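Local coordinates for uncharacterized protein (Acinetobacter baumannii, PDB 5D66) that is of unknown function but folds into a row of stacked ankyrin repeats, a scaffold that in many relatives binds other proteins, at residues S71-A76 / A93-T98; N99-T104 / V131-W136; T104-A109 / V126-V131. One frame throughout, in Å; residues are numbered along the deposited sequence.

Interaction 1: residues S71-A76 / A93-T98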
loop_
_atom_site.group_PDB
_atom_site.type_symbol
_atom_site.label_atom_id
_atom_site.label_comp_id
_atom_site.label_asym_id
_atom_site.label_seq_id
_atom_site.Cartn_x
_atom_site.Cartn_y
_atom_site.Cartn_z
ATOM N N SER A 71 -7.002 -4.518 -3.495
ATOM C CA SER A 71 -6.551 -4.688 -4.877
ATOM C C SER A 71 -5.117 -5.127 -4.870
ATOM O O SER A 71 -4.389 -4.938 -3.864
ATOM C CB SER A 71 -6.684 -3.418 -5.706
ATOM O OG SER A 71 -5.784 -2.442 -5.194
ATOM N N PRO A 72 -4.600 -5.600 -6.003
ATOM C CA PRO A 72 -3.171 -5.944 -6.060
ATOM C C PRO A 72 -2.256 -4.772 -5.638
ATOM O O PRO A 72 -1.351 -4.952 -4.849
ATOM C CB PRO A 72 -2.962 -6.441 -7.495
ATOM C CG PRO A 72 -4.329 -7.048 -7.807
ATOM C CD PRO A 72 -5.330 -6.164 -7.142
ATOM N N TYR A 73 -2.518 -3.586 -6.192
ATOM C CA TYR A 73 -1.755 -2.391 -5.824
ATOM C C TYR A 73 -1.876 -2.109 -4.311
ATOM O O TYR A 73 -0.877 -1.889 -3.623
ATOM C CB TYR A 73 -2.249 -1.220 -6.679
ATOM C CG TYR A 73 -2.037 0.138 -6.035
ATOM C CD1 TYR A 73 -0.772 0.670 -5.895
ATOM C CD2 TYR A 73 -3.107 0.855 -5.531
ATOM C CE1 TYR A 73 -0.605 1.925 -5.289
ATOM C CE2 TYR A 73 -2.953 2.094 -4.939
ATOM C CZ TYR A 73 -1.693 2.597 -4.769
ATOM O OH TYR A 73 -1.499 3.820 -4.152
ATOM N N LEU A 74 -3.108 -2.008 -3.796
ATOM C CA LEU A 74 -3.293 -1.627 -2.404
ATOM C C LEU A 74 -2.636 -2.604 -1.448
ATOM O O LEU A 74 -2.028 -2.210 -0.448
ATOM C CB LEU A 74 -4.759 -1.445 -2.063
ATOM C CG LEU A 74 -5.432 -0.261 -2.653
ATOM C CD1 LEU A 74 -6.966 -0.423 -2.611
ATOM C CD2 LEU A 74 -5.073 0.991 -1.878
ATOM N N TYR A 75 -2.784 -3.894 -1.717
ATOM C CA TYR A 75 -2.281 -4.931 -0.867
ATOM C C TYR A 75 -0.732 -4.973 -0.939
ATOM O O TYR A 75 -0.050 -5.113 0.080
ATOM C CB TYR A 75 -2.792 -6.291 -1.293
ATOM C CG TYR A 75 -2.523 -7.415 -0.342
ATOM C CD1 TYR A 75 -3.434 -7.726 0.626
ATOM C CD2 TYR A 75 -1.386 -8.175 -0.419
ATOM C CE1 TYR A 75 -3.205 -8.741 1.548
ATOM C CE2 TYR A 75 -1.150 -9.179 0.466
ATOM C CZ TYR A 75 -2.068 -9.485 1.454
ATOM O OH TYR A 75 -1.856 -10.537 2.337
ATOM N N ALA A 76 -0.161 -4.857 -2.139
ATOM C CA ALA A 76 1.298 -4.871 -2.270
ATOM C C ALA A 76 1.886 -3.694 -1.488
ATOM O O ALA A 76 2.934 -3.839 -0.831
ATOM C CB ALA A 76 1.754 -4.840 -3.711
ATOM N N ALA A 93 -1.888 1.610 -11.558
ATOM C CA ALA A 93 -2.355 1.752 -10.188
ATOM C C ALA A 93 -3.122 3.069 -10.010
ATOM O O ALA A 93 -2.651 4.131 -10.394
ATOM C CB ALA A 93 -1.147 1.756 -9.259
ATOM N N ASP A 94 -4.305 2.968 -9.399
ATOM C CA ASP A 94 -5.107 4.151 -9.108
ATOM C C ASP A 94 -4.677 4.703 -7.768
ATOM O O ASP A 94 -4.994 4.117 -6.736
ATOM C CB ASP A 94 -6.578 3.757 -9.081
ATOM C CG ASP A 94 -7.486 4.902 -8.737
ATOM O OD1 ASP A 94 -6.975 6.015 -8.479
ATOM O OD2 ASP A 94 -8.731 4.694 -8.735
ATOM N N LEU A 95 -3.857 5.751 -7.763
ATOM C CA LEU A 95 -3.285 6.225 -6.547
ATOM C C LEU A 95 -4.300 6.837 -5.611
ATOM O O LEU A 95 -4.053 7.093 -4.413
ATOM C CB LEU A 95 -2.131 7.211 -6.806
ATOM C CG LEU A 95 -1.030 6.718 -7.755
ATOM C CD1 LEU A 95 0.040 7.775 -7.792
ATOM C CD2 LEU A 95 -0.529 5.356 -7.372
ATOM N N LYS A 96 -5.508 7.145 -6.113
ATOM C CA LYS A 96 -6.620 7.639 -5.334
ATOM C C LYS A 96 -7.432 6.513 -4.716
ATOM O O LYS A 96 -8.351 6.773 -3.912
ATOM C CB LYS A 96 -7.546 8.548 -6.159
ATOM C CG LYS A 96 -6.847 9.827 -6.601
ATOM C CD LYS A 96 -7.811 10.686 -7.483
ATOM C CE LYS A 96 -7.261 11.049 -8.845
ATOM N NZ LYS A 96 -8.179 11.984 -9.557
ATOM N N SER A 97 -7.204 5.267 -5.099
ATOM C CA SER A 97 -7.983 4.176 -4.584
ATOM C C SER A 97 -7.658 3.930 -3.132
ATOM O O SER A 97 -6.561 4.222 -2.629
ATOM C CB SER A 97 -7.767 2.888 -5.418
ATOM O OG SER A 97 -6.462 2.361 -5.315
ATOM N N THR A 98 -8.626 3.344 -2.458
ATOM C CA THR A 98 -8.560 3.174 -1.040
ATOM C C THR A 98 -8.948 1.732 -0.633
ATOM O O THR A 98 -9.798 1.061 -1.273
ATOM C CB THR A 98 -9.431 4.194 -0.274
ATOM O OG1 THR A 98 -10.773 4.107 -0.745
ATOM C CG2 THR A 98 -8.933 5.669 -0.432
HETATM O O HOH W 1 -6.375 -0.102 -6.483
HETATM O O HOH W 2 -3.852 4.725 -2.958
#
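Tyr-73 lays one face of its ring on the methyl of Ala-93, and the pair is a worked example of how the ankyrin fold ties the first turn of one helix to the loop that follows the next. Ser-71 to Leu-74 stand where the family commonly carries its Thr-Pro-Leu-His motif. Ser-71 OG caps helix 72-79 by accepting from Leu-74 N at 3.1 Å, while Asp-94 to Ser-97 form a type I turn in the facing loop.

The Tyr-73 ring swings away from its own backbone N (chi1 154°) and out to the loop. Ala-93 CB makes a CH-pi contact 3.9 Å from the ring centroid, displaced toward the CG-CD1 side. At the ring edge, close to its plane, Ser-97 OG comes within 3.5 Å of Tyr-73 CE2. Leu-95 starts out from the far side of its backbone but reaches back, crossing the tyrosine nearly at a right angle, with CD2 3.7 Å from Tyr-73 OH. That hydroxyl donates to a water lying in the ring plane; the same water donates to the carbonyls of Leu-95 and Ser-97, linking the phenol to the turn. Tyr-73 CE2 also approaches Asp-94 O at 3.4 Å, obliquely to the ring.

Ser-97 is held through both its hydroxyl and its main-chain N. Its OG donates to Asp-94 O at 2.7 Å, in the carbonyl plane, and the main-chain N bonds the same oxygen; a second water donates to Ser-97 OG and also bonds Ser-71 OG, linking turn to helix cap. Leu-85 and Thr-88 of helix 82-90 also touch Tyr-73. Beside this polar seam Leu-74 adds its two methyls: CD2 lies against Ser-97 O, and CD1 sits 3.5 Å from Thr-98 O.

Interaction 2: residues N99-T104 / V131-W136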
loop_
_atom_site.group_PDB
_atom_site.type_symbol
_atom_site.label_atom_id
_atom_site.label_comp_id
_atom_site.label_asym_id
_atom_site.label_seq_id
_atom_site.Cartn_x
_atom_site.Cartn_y
_atom_site.Cartn_z
ATOM N N ASN A 99 -8.353 1.299 0.466
ATOM C CA ASN A 99 -8.601 0.009 1.048
ATOM C C ASN A 99 -9.843 0.084 1.967
ATOM O O ASN A 99 -10.526 1.112 2.001
ATOM C CB ASN A 99 -7.355 -0.448 1.811
ATOM C CG ASN A 99 -6.946 0.516 2.887
ATOM O OD1 ASN A 99 -7.799 1.118 3.528
ATOM N ND2 ASN A 99 -5.648 0.717 3.062
ATOM N N ARG A 100 -10.127 -0.966 2.710
ATOM C CA ARG A 100 -11.336 -1.008 3.510
ATOM C C ARG A 100 -11.334 0.020 4.613
ATOM O O ARG A 100 -12.465 0.288 5.179
ATOM C CB ARG A 100 -11.603 -2.397 4.057
ATOM C CG ARG A 100 -10.626 -2.823 5.068
ATOM C CD ARG A 100 -10.650 -4.372 5.221
ATOM N NE ARG A 100 -9.708 -4.879 6.174
ATOM C CZ ARG A 100 -8.452 -5.289 5.908
ATOM N NH1 ARG A 100 -7.853 -5.121 4.709
ATOM N NH2 ARG A 100 -7.772 -5.836 6.906
ATOM N N TYR A 101 -10.150 0.472 5.061
ATOM C CA TYR A 101 -10.037 1.517 6.072
ATOM C C TYR A 101 -10.108 2.903 5.458
ATOM O O TYR A 101 -9.888 3.884 6.181
ATOM C CB TYR A 101 -8.704 1.386 6.821
ATOM C CG TYR A 101 -8.651 0.167 7.644
ATOM C CD1 TYR A 101 -9.250 0.134 8.867
ATOM C CD2 TYR A 101 -7.998 -0.973 7.203
ATOM C CE1 TYR A 101 -9.230 -0.984 9.637
ATOM C CE2 TYR A 101 -7.964 -2.105 7.970
ATOM C CZ TYR A 101 -8.563 -2.116 9.189
ATOM O OH TYR A 101 -8.482 -3.272 9.907
ATOM N N GLY A 102 -10.402 3.020 4.172
ATOM C CA GLY A 102 -10.399 4.302 3.563
ATOM C C GLY A 102 -9.051 4.935 3.397
ATOM O O GLY A 102 -8.960 6.127 3.170
ATOM N N GLY A 103 -8.012 4.123 3.443
ATOM C CA GLY A 103 -6.667 4.594 3.280
ATOM C C GLY A 103 -6.083 4.336 1.908
ATOM O O GLY A 103 -6.461 3.443 1.214
ATOM N N THR A 104 -5.170 5.210 1.481
ATOM C CA THR A 104 -4.335 4.921 0.358
ATOM C C THR A 104 -3.352 3.793 0.676
ATOM O O THR A 104 -3.250 3.372 1.818
ATOM C CB THR A 104 -3.518 6.163 0.011
ATOM O OG1 THR A 104 -2.657 6.393 1.134
ATOM C CG2 THR A 104 -4.322 7.379 -0.304
ATOM N N VAL A 131 -6.622 11.362 4.458
ATOM C CA VAL A 131 -7.101 10.946 5.770
ATOM C C VAL A 131 -8.038 9.732 5.642
ATOM O O VAL A 131 -9.000 9.735 4.891
ATOM C CB VAL A 131 -7.921 12.085 6.469
ATOM C CG1 VAL A 131 -8.305 11.677 7.871
ATOM C CG2 VAL A 131 -7.145 13.379 6.511
ATOM N N ASN A 132 -7.687 8.665 6.352
ATOM C CA ASN A 132 -8.504 7.422 6.289
ATOM C C ASN A 132 -9.708 7.488 7.238
ATOM O O ASN A 132 -9.979 8.522 7.894
ATOM C CB ASN A 132 -7.627 6.182 6.485
ATOM C CG ASN A 132 -7.147 5.995 7.904
ATOM O OD1 ASN A 132 -7.615 6.645 8.842
ATOM N ND2 ASN A 132 -6.168 5.107 8.052
ATOM N N ASN A 133 -10.470 6.399 7.322
ATOM C CA ASN A 133 -11.726 6.416 8.103
ATOM C C ASN A 133 -11.515 6.173 9.568
ATOM O O ASN A 133 -12.481 6.219 10.321
ATOM C CB ASN A 133 -12.787 5.487 7.469
ATOM C CG ASN A 133 -12.550 4.002 7.689
ATOM O OD1 ASN A 133 -11.901 3.575 8.648
ATOM N ND2 ASN A 133 -13.121 3.200 6.779
ATOM N N LEU A 134 -10.275 6.037 10.004
ATOM C CA LEU A 134 -9.858 6.129 11.419
ATOM C C LEU A 134 -9.465 7.558 11.767
ATOM O O LEU A 134 -9.127 7.837 12.921
ATOM C CB LEU A 134 -8.669 5.186 11.695
ATOM C CG LEU A 134 -8.978 3.701 11.442
ATOM C CD1 LEU A 134 -7.697 2.911 11.048
ATOM C CD2 LEU A 134 -9.559 3.064 12.631
ATOM N N GLY A 135 -9.520 8.497 10.808
ATOM C CA GLY A 135 -9.173 9.885 11.014
ATOM C C GLY A 135 -7.663 10.112 10.970
ATOM O O GLY A 135 -7.188 11.157 11.405
ATOM N N TRP A 136 -6.920 9.178 10.391
ATOM C CA TRP A 136 -5.476 9.201 10.444
ATOM C C TRP A 136 -4.911 9.404 9.036
ATOM O O TRP A 136 -5.385 8.839 8.059
ATOM C CB TRP A 136 -4.855 7.972 11.089
ATOM C CG TRP A 136 -5.160 7.765 12.512
ATOM C CD1 TRP A 136 -5.418 8.741 13.426
ATOM C CD2 TRP A 136 -5.207 6.541 13.237
ATOM N NE1 TRP A 136 -5.613 8.210 14.665
ATOM C CE2 TRP A 136 -5.493 6.853 14.579
ATOM C CE3 TRP A 136 -5.169 5.167 12.864
ATOM C CZ2 TRP A 136 -5.662 5.863 15.569
ATOM C CZ3 TRP A 136 -5.282 4.191 13.850
ATOM C CH2 TRP A 136 -5.508 4.548 15.203
HETATM O O HOH W 3 -13.433 0.335 7.534
HETATM O O HOH W 4 -11.201 8.122 3.284
#
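Asn-133 N donates to Tyr-101 O at 2.8 Å and 170°, an almost straight bond that couples two successive hairpin-like finger loops, the features that project from an ankyrin stack. The donor is tilted only slightly from the carbonyl plane. With chi1 at 75°, the Asn-133 amide folds back over the same carbonyl, its CG 3.1 Å from Tyr-101 O, and ND2 reaches Arg-100 O in a weak bond. Next to it Asn-132 CA makes a C-H...O contact of 3.4 Å with Gly-102 O, and a water bridges that oxygen to Val-131 O.

Each loop is shaped from within by an asparagine. The bond from Leu-134 N to Asn-132 OD1 makes an Asx turn; Trp-136 N adds a second from the opposite face of the amide plane. Asn-99 OD1 plays a matching part, taking Gly-103 N at 3.0 Å and, weakly, Tyr-101 N.

Packing is lighter and lies toward solvent. Tyr-101 CD1 meets Leu-134 CD1 at 3.9 Å, while Asn-133 OD1 sits near the plane of the tyrosine ring, at its edge. Beneath the loops, Asn-132 ND2 bonds Glu-141 of helix 138-144, Trp-136 lies on that same helix, and Asn-99 touches Pro-108 of helix 106-111, so both fingers are seated on helices.

Interaction 3: residues T104-A109 / V126-V131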
loop_
_atom_site.group_PDB
_atom_site.type_symbol
_atom_site.label_atom_id
_atom_site.label_comp_id
_atom_site.label_asym_id
_atom_site.label_seq_id
_atom_site.Cartn_x
_atom_site.Cartn_y
_atom_site.Cartn_z
ATOM N N THR A 104 -5.170 5.210 1.481
ATOM C CA THR A 104 -4.335 4.921 0.358
ATOM C C THR A 104 -3.352 3.793 0.676
ATOM O O THR A 104 -3.250 3.372 1.818
ATOM C CB THR A 104 -3.518 6.163 0.011
ATOM O OG1 THR A 104 -2.657 6.393 1.134
ATOM C CG2 THR A 104 -4.322 7.379 -0.304
ATOM N N ALA A 105 -2.601 3.345 -0.323
ATOM C CA ALA A 105 -1.555 2.346 -0.080
ATOM C C ALA A 105 -0.455 2.876 0.848
ATOM O O ALA A 105 0.251 2.115 1.491
ATOM C CB ALA A 105 -0.966 1.854 -1.403
ATOM N N LEU A 106 -0.260 4.197 0.838
ATOM C CA LEU A 106 0.775 4.812 1.638
ATOM C C LEU A 106 0.551 4.703 3.113
ATOM O O LEU A 106 1.514 4.589 3.887
ATOM C CB LEU A 106 0.933 6.284 1.231
ATOM C CG LEU A 106 1.890 7.132 1.957
ATOM C CD1 LEU A 106 3.347 6.537 1.853
ATOM C CD2 LEU A 106 1.896 8.537 1.453
ATOM N N ILE A 107 -0.681 4.803 3.560
ATOM C CA ILE A 107 -0.977 4.847 5.003
ATOM C C ILE A 107 -0.538 3.529 5.687
ATOM O O ILE A 107 0.227 3.591 6.674
ATOM C CB ILE A 107 -2.413 5.265 5.301
ATOM C CG1 ILE A 107 -2.643 6.696 4.785
ATOM C CG2 ILE A 107 -2.623 5.201 6.822
ATOM C CD1 ILE A 107 -4.019 7.202 4.981
ATOM N N PRO A 108 -0.933 2.341 5.198
ATOM C CA PRO A 108 -0.441 1.109 5.840
ATOM C C PRO A 108 1.041 0.919 5.682
ATOM O O PRO A 108 1.706 0.349 6.566
ATOM C CB PRO A 108 -1.277 0.009 5.202
ATOM C CG PRO A 108 -1.729 0.591 3.888
ATOM C CD PRO A 108 -2.008 2.026 4.240
ATOM N N ALA A 109 1.646 1.369 4.578
ATOM C CA ALA A 109 3.088 1.260 4.412
ATOM C C ALA A 109 3.785 2.048 5.521
ATOM O O ALA A 109 4.762 1.573 6.134
ATOM C CB ALA A 109 3.484 1.751 3.057
ATOM N N VAL A 126 1.256 9.399 -4.472
ATOM C CA VAL A 126 0.132 9.171 -3.552
ATOM C C VAL A 126 0.005 10.407 -2.654
ATOM O O VAL A 126 0.998 10.908 -2.128
ATOM C CB VAL A 126 0.363 7.881 -2.740
ATOM C CG1 VAL A 126 -0.806 7.681 -1.776
ATOM C CG2 VAL A 126 0.446 6.645 -3.651
ATOM N N ASN A 127 -1.225 10.828 -2.388
ATOM C CA ASN A 127 -1.475 12.065 -1.646
ATOM C C ASN A 127 -1.062 11.879 -0.184
ATOM O O ASN A 127 -1.783 11.192 0.590
ATOM C CB ASN A 127 -2.939 12.390 -1.771
ATOM C CG ASN A 127 -3.381 13.598 -0.942
ATOM O OD1 ASN A 127 -2.577 14.269 -0.304
ATOM N ND2 ASN A 127 -4.664 13.832 -0.927
ATOM N N VAL A 128 0.005 12.524 0.236
ATOM C CA VAL A 128 0.484 12.393 1.595
ATOM C C VAL A 128 -0.519 12.912 2.618
ATOM O O VAL A 128 -0.448 12.549 3.805
ATOM C CB VAL A 128 1.853 13.063 1.789
ATOM C CG1 VAL A 128 2.923 12.339 1.005
ATOM C CG2 VAL A 128 1.822 14.527 1.491
ATOM N N ASN A 129 -1.420 13.809 2.225
ATOM C CA ASN A 129 -2.384 14.403 3.136
ATOM C C ASN A 129 -3.753 13.664 3.232
ATOM O O ASN A 129 -4.661 14.135 3.878
ATOM C CB ASN A 129 -2.601 15.878 2.814
ATOM C CG ASN A 129 -1.397 16.711 3.187
ATOM O OD1 ASN A 129 -0.695 16.435 4.165
ATOM N ND2 ASN A 129 -1.144 17.761 2.426
ATOM N N HIS A 130 -3.841 12.504 2.579
ATOM C CA HIS A 130 -5.079 11.747 2.644
ATOM C C HIS A 130 -5.365 11.252 4.060
ATOM O O HIS A 130 -4.486 10.794 4.769
ATOM C CB HIS A 130 -4.969 10.511 1.742
ATOM C CG HIS A 130 -6.204 9.714 1.579
ATOM N ND1 HIS A 130 -7.047 9.820 0.503
ATOM C CD2 HIS A 130 -6.676 8.731 2.351
ATOM C CE1 HIS A 130 -8.053 8.973 0.700
ATOM N NE2 HIS A 130 -7.887 8.358 1.847
ATOM N N VAL A 131 -6.622 11.362 4.458
ATOM C CA VAL A 131 -7.101 10.946 5.770
ATOM C C VAL A 131 -8.038 9.732 5.642
ATOM O O VAL A 131 -9.000 9.735 4.891
ATOM C CB VAL A 131 -7.921 12.085 6.469
ATOM C CG1 VAL A 131 -8.305 11.677 7.871
ATOM C CG2 VAL A 131 -7.145 13.379 6.511
HETATM O O HOH W 5 -1.771 8.798 1.892
#
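Thr-104 and His-130 meet through two complementary torsions. In the threonine (chi1 65°) CG2 lies anti to the carbonyl carbon, which sends the methyl to the loop, while OG1 takes the place between N and C; in the histidine CG is anti to the backbone N (chi1 -173°), presenting a flat face to that methyl. Thr-104 CG2 therefore rests over the ring in a CH-pi contact, 3.8 Å from its centroid and nearest to His-130 CG.

At the far end of the imidazole, NE2 bonds Gly-102 O, which would help fix the ring's rotation and is consistent with a hydrogen on that nitrogen. Ile-107 adds to the grip from the ring edge, its CD1 4.0 Å from His-130 CD2 and also close to His-130 O, the two side chains crossing at about a right angle.

OG1 serves both sides of the contact. It accepts a weak capping bond from Leu-106 N, and a water bonded to it at 2.7 Å donates to Asn-127 O, spanning helix start and loop. Thr-104 N, by contrast, is buried here with no partner in the model. Beside the threonine, Val-126 CG1 fills the angle between Thr-104 CB and Leu-106 CB, at 3.6 and 3.7 Å. Leu-106 then stretches past it, and CD2 meets Val-128 CG1 obliquely at 4.0 Å. The loop itself is fixed by a type I turn, with an Asx turn from Asn-127 OD1 to Asn-129 N.

This buried packing closes the start of helix 106-111 against the loop that follows helix 115-124, whose Val-118 lies against Leu-106. From the preceding helix 72-79, Tyr-73 abuts Ala-105 and Val-126, and Ala-138 at the start of the following helix 138-144 touches both Leu-106 and Ile-107.

Overall arrangement
Interactions 1 and 3 join equivalent elements at successive levels of the stack: the start of one helix meets the loop after the following helix, through a CH-pi contact, aliphatic packing and bridging waters rather than direct hydrogen bonds. Interaction 3 is the more deeply buried, and the two touch where Leu-74 CD2 of interaction 1 packs on Ala-105 N. Interaction 2 is more solvent-exposed and loop to loop, and there a direct backbone hydrogen bond spans the contact, which the other two lack. It shares Thr-104 and Val-131 with interaction 3, whose two segments adjoin its own along the chain, while Thr-98 of interaction 1 packs on both Gly-103 and His-130.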